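PDB 6QXL: pyruvate kinase from Pseudomonas aeruginosa, which probably catalyses the last step of glycolysis, the transfer of a phosphoryl group from phosphoenolpyruvate to ADP that yields pyruvate and ATP. Local coordinates for residues G159-G164 against I222-A227. Residues are numbered along the deposited sequence; the frame is centred on the assembly and turned at random.
Sequences GINRRG and IERAEA. With MG (magnesium ion), chain N.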
ATOM      1  N   GLY A 159      10.975 -47.383  -4.787  1.00 40.57           N
ATOM      2  CA  GLY A 159       9.650 -46.791  -4.910  1.00 38.75           C
ATOM      3  C   GLY A 159       9.296 -46.534  -6.360  1.00 36.01           C
ATOM      4  O   GLY A 159      10.154 -46.380  -7.236  1.00 36.25           O
ATOM      5  N   ILE A 160       8.000 -46.569  -6.612  1.00 36.55           N
ATOM      6  CA  ILE A 160       7.456 -46.249  -7.925  1.00 41.50           C
ATOM      7  C   ILE A 160       6.231 -45.358  -7.739  1.00 40.16           C
ATOM      8  O   ILE A 160       5.453 -45.531  -6.812  1.00 41.16           O
ATOM      9  CB  ILE A 160       7.121 -47.550  -8.713  1.00 44.40           C
ATOM     10  CG1 ILE A 160       6.596 -47.232 -10.101  1.00 47.90           C
ATOM     11  CG2 ILE A 160       6.124 -48.397  -7.983  1.00 44.40           C
ATOM     12  CD1 ILE A 160       6.526 -48.438 -11.007  1.00 50.10           C
ATOM     13  N   ASN A 161       6.073 -44.392  -8.626  1.00 38.01           N
ATOM     14  CA  ASN A 161       4.864 -43.579  -8.681  1.00 41.66           C
ATOM     15  C   ASN A 161       4.568 -43.208 -10.110  1.00 37.92           C
ATOM     16  O   ASN A 161       5.392 -43.344 -10.967  1.00 43.40           O
ATOM     17  CB  ASN A 161       4.953 -42.327  -7.800  1.00 49.18           C
ATOM     18  CG  ASN A 161       3.559 -41.782  -7.381  1.00 51.83           C
ATOM     19  OD1 ASN A 161       2.507 -42.146  -7.907  1.00 45.90           O
ATOM     20  ND2 ASN A 161       3.567 -40.923  -6.378  1.00 62.99           N
ATOM     21  N   ARG A 162       3.369 -42.725 -10.366  1.00 39.36           N
ATOM     22  CA  ARG A 162       2.947 -42.240 -11.631  1.00 38.36           C
ATOM     23  C   ARG A 162       3.026 -40.713 -11.705  1.00 35.91           C
ATOM     24  O   ARG A 162       2.526 -40.017 -10.833  1.00 41.75           O
ATOM     25  CB  ARG A 162       1.549 -42.704 -11.897  1.00 38.94           C
ATOM     26  CG  ARG A 162       1.084 -42.437 -13.337  1.00 43.47           C
ATOM     27  CD  ARG A 162      -0.145 -42.986 -13.800  1.00 45.94           C
ATOM     28  NE  ARG A 162      -1.273 -42.467 -13.064  1.00 46.04           N
ATOM     29  CZ  ARG A 162      -2.509 -42.790 -13.274  1.00 46.39           C
ATOM     30  NH1 ARG A 162      -2.888 -43.562 -14.346  1.00 49.65           N
ATOM     31  NH2 ARG A 162      -3.451 -42.363 -12.408  1.00 47.48           N
ATOM     32  N   ARG A 163       3.591 -40.228 -12.826  1.00 33.81           N
ATOM     33  CA  ARG A 163       3.622 -38.823 -13.098  1.00 38.40           C
ATOM     34  C   ARG A 163       2.129 -38.375 -13.203  1.00 39.54           C
ATOM     35  O   ARG A 163       1.369 -38.884 -13.974  1.00 45.91           O
ATOM     36  CB  ARG A 163       4.335 -38.535 -14.401  1.00 41.61           C
ATOM     37  CG  ARG A 163       4.449 -37.068 -14.796  1.00 42.90           C
ATOM     38  CD  ARG A 163       5.540 -36.963 -15.832  1.00 46.30           C
ATOM     39  NE  ARG A 163       6.806 -36.635 -15.179  1.00 52.56           N
ATOM     40  CZ  ARG A 163       8.045 -36.954 -15.633  1.00 63.86           C
ATOM     41  NH1 ARG A 163       8.208 -37.482 -16.827  1.00 67.39           N
ATOM     42  NH2 ARG A 163       9.094 -36.615 -14.923  1.00 64.84           N
ATOM     43  N   GLY A 164       1.765 -37.390 -12.409  1.00 41.21           N
ATOM     44  CA  GLY A 164       0.449 -36.898 -12.322  1.00 35.53           C
ATOM     45  C   GLY A 164      -0.315 -37.397 -11.108  1.00 36.14           C
ATOM     46  O   GLY A 164      -1.416 -36.909 -10.894  1.00 33.64           O
ATOM     47  N   ILE A 222       2.525 -32.871   2.445  1.00 35.84           N
ATOM     48  CA  ILE A 222       1.843 -32.486   1.213  1.00 37.37           C
ATOM     49  C   ILE A 222       2.630 -33.090   0.042  1.00 37.22           C
ATOM     50  O   ILE A 222       3.623 -32.543  -0.380  1.00 36.18           O
ATOM     51  CB  ILE A 222       1.735 -30.957   1.081  1.00 36.79           C
ATOM     52  CG1 ILE A 222       1.229 -30.315   2.382  1.00 35.90           C
ATOM     53  CG2 ILE A 222       0.840 -30.580  -0.078  1.00 35.26           C
ATOM     54  CD1 ILE A 222      -0.007 -30.932   2.952  1.00 36.30           C
ATOM     55  N   GLU A 223       2.232 -34.284  -0.385  1.00 36.79           N
ATOM     56  CA  GLU A 223       2.845 -35.058  -1.447  1.00 38.36           C
ATOM     57  C   GLU A 223       1.892 -35.521  -2.554  1.00 43.44           C
ATOM     58  O   GLU A 223       2.308 -36.185  -3.441  1.00 53.28           O
ATOM     59  CB  GLU A 223       3.445 -36.346  -0.858  1.00 38.39           C
ATOM     60  CG  GLU A 223       4.626 -36.222   0.080  1.00 41.57           C
ATOM     61  CD  GLU A 223       5.147 -37.538   0.636  1.00 44.13           C
ATOM     62  OE1 GLU A 223       4.390 -38.197   1.321  1.00 47.73           O
ATOM     63  OE2 GLU A 223       6.325 -37.903   0.425  1.00 42.99           O
ATOM     64  N   ARG A 224       0.616 -35.213  -2.494  1.00 42.38           N
ATOM     65  CA  ARG A 224      -0.344 -35.730  -3.472  1.00 43.55           C
ATOM     66  C   ARG A 224      -0.892 -34.637  -4.322  1.00 42.53           C
ATOM     67  O   ARG A 224      -1.195 -33.568  -3.814  1.00 45.28           O
ATOM     68  CB  ARG A 224      -1.505 -36.482  -2.811  1.00 49.15           C
ATOM     69  CG  ARG A 224      -1.118 -37.849  -2.390  1.00 53.16           C
ATOM     70  CD  ARG A 224      -1.274 -38.982  -3.381  1.00 60.21           C
ATOM     71  NE  ARG A 224      -1.394 -40.236  -2.731  1.00 66.79           N
ATOM     72  CZ  ARG A 224      -0.712 -41.356  -3.054  1.00 66.38           C
ATOM     73  NH1 ARG A 224       0.150 -41.359  -4.068  1.00 68.96           N
ATOM     74  NH2 ARG A 224      -0.892 -42.482  -2.369  1.00 63.02           N
ATOM     75  N   ALA A 225      -1.051 -34.872  -5.603  1.00 39.76           N
ATOM     76  CA  ALA A 225      -1.682 -33.899  -6.487  1.00 40.68           C
ATOM     77  C   ALA A 225      -3.023 -33.411  -5.987  1.00 45.43           C
ATOM     78  O   ALA A 225      -3.335 -32.224  -6.074  1.00 42.63           O
ATOM     79  CB  ALA A 225      -1.791 -34.444  -7.900  1.00 42.15           C
ATOM     80  N   GLU A 226      -3.795 -34.330  -5.397  1.00 47.61           N
ATOM     81  CA  GLU A 226      -5.150 -34.003  -4.924  1.00 48.88           C
ATOM     82  C   GLU A 226      -5.109 -33.031  -3.760  1.00 48.74           C
ATOM     83  O   GLU A 226      -6.019 -32.234  -3.602  1.00 45.51           O
ATOM     84  CB  GLU A 226      -5.900 -35.284  -4.509  1.00 52.49           C
ATOM     85  CG  GLU A 226      -6.175 -36.295  -5.626  1.00 58.11           C
ATOM     86  CD  GLU A 226      -4.989 -37.161  -6.037  1.00 64.59           C
ATOM     87  OE1 GLU A 226      -3.925 -37.216  -5.372  1.00 69.76           O
ATOM     88  OE2 GLU A 226      -5.079 -37.748  -7.106  1.00 75.13           O
ATOM     89  N   ALA A 227      -4.051 -33.085  -2.963  1.00 51.47           N
ATOM     90  CA  ALA A 227      -3.898 -32.190  -1.814  1.00 53.98           C
ATOM     91  C   ALA A 227      -3.702 -30.718  -2.181  1.00 51.30           C
ATOM     92  O   ALA A 227      -3.969 -29.849  -1.350  1.00 48.19           O
ATOM     93  CB  ALA A 227      -2.738 -32.659  -0.939  1.00 56.04           C
TER
HETATM   94 MG    MG N 502       7.843 -38.465   0.400  1.00 49.22          MG
HETATM   95  O   HOH W   1       9.776 -39.944  -0.453  1.00 61.79           O
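Asn161 and Arg224 approach each other across the cleft between the B domain and the TIM barrel of pyruvate kinase, with Asn161 ND2 at 4.1 Å from Arg224 NH1. The amide nitrogen stands at the edge of the guanidinium, near its plane, while the two flat groups are turned 81° apart. What joins these two donors is a shared acceptor: Glu254 OE1 takes a hydrogen bond from Asn161 ND2 and a salt bridge from Arg224 NH1. Asn161 holds CG opposite the backbone N (chi1 -156°), and its OD1 accepts a hydrogen bond from the backbone N of Arg162, with OD1 2.7 Å from Arg162 N, a bent bond that helps fix the amide with ND2 directed at the barrel side. The Arg224 chain folds at chi2 (-89°), which brings its tip towards the asparagine. Farther along, the methyl CB of Ala225 lies 3.9 Å from the carbonyl O of Gly164, a light contact. Next to Arg224, the extended Glu223 reaches the magnesium ion through OE2, and Asp250 is a further ligand. Strand 159-162, flanked by strands 74-75 and 124-127 of the B-domain sheet, thus faces the loop linking barrel strand 217-222 to helix 231-239, with helix 248-255 supplying Glu254 between them.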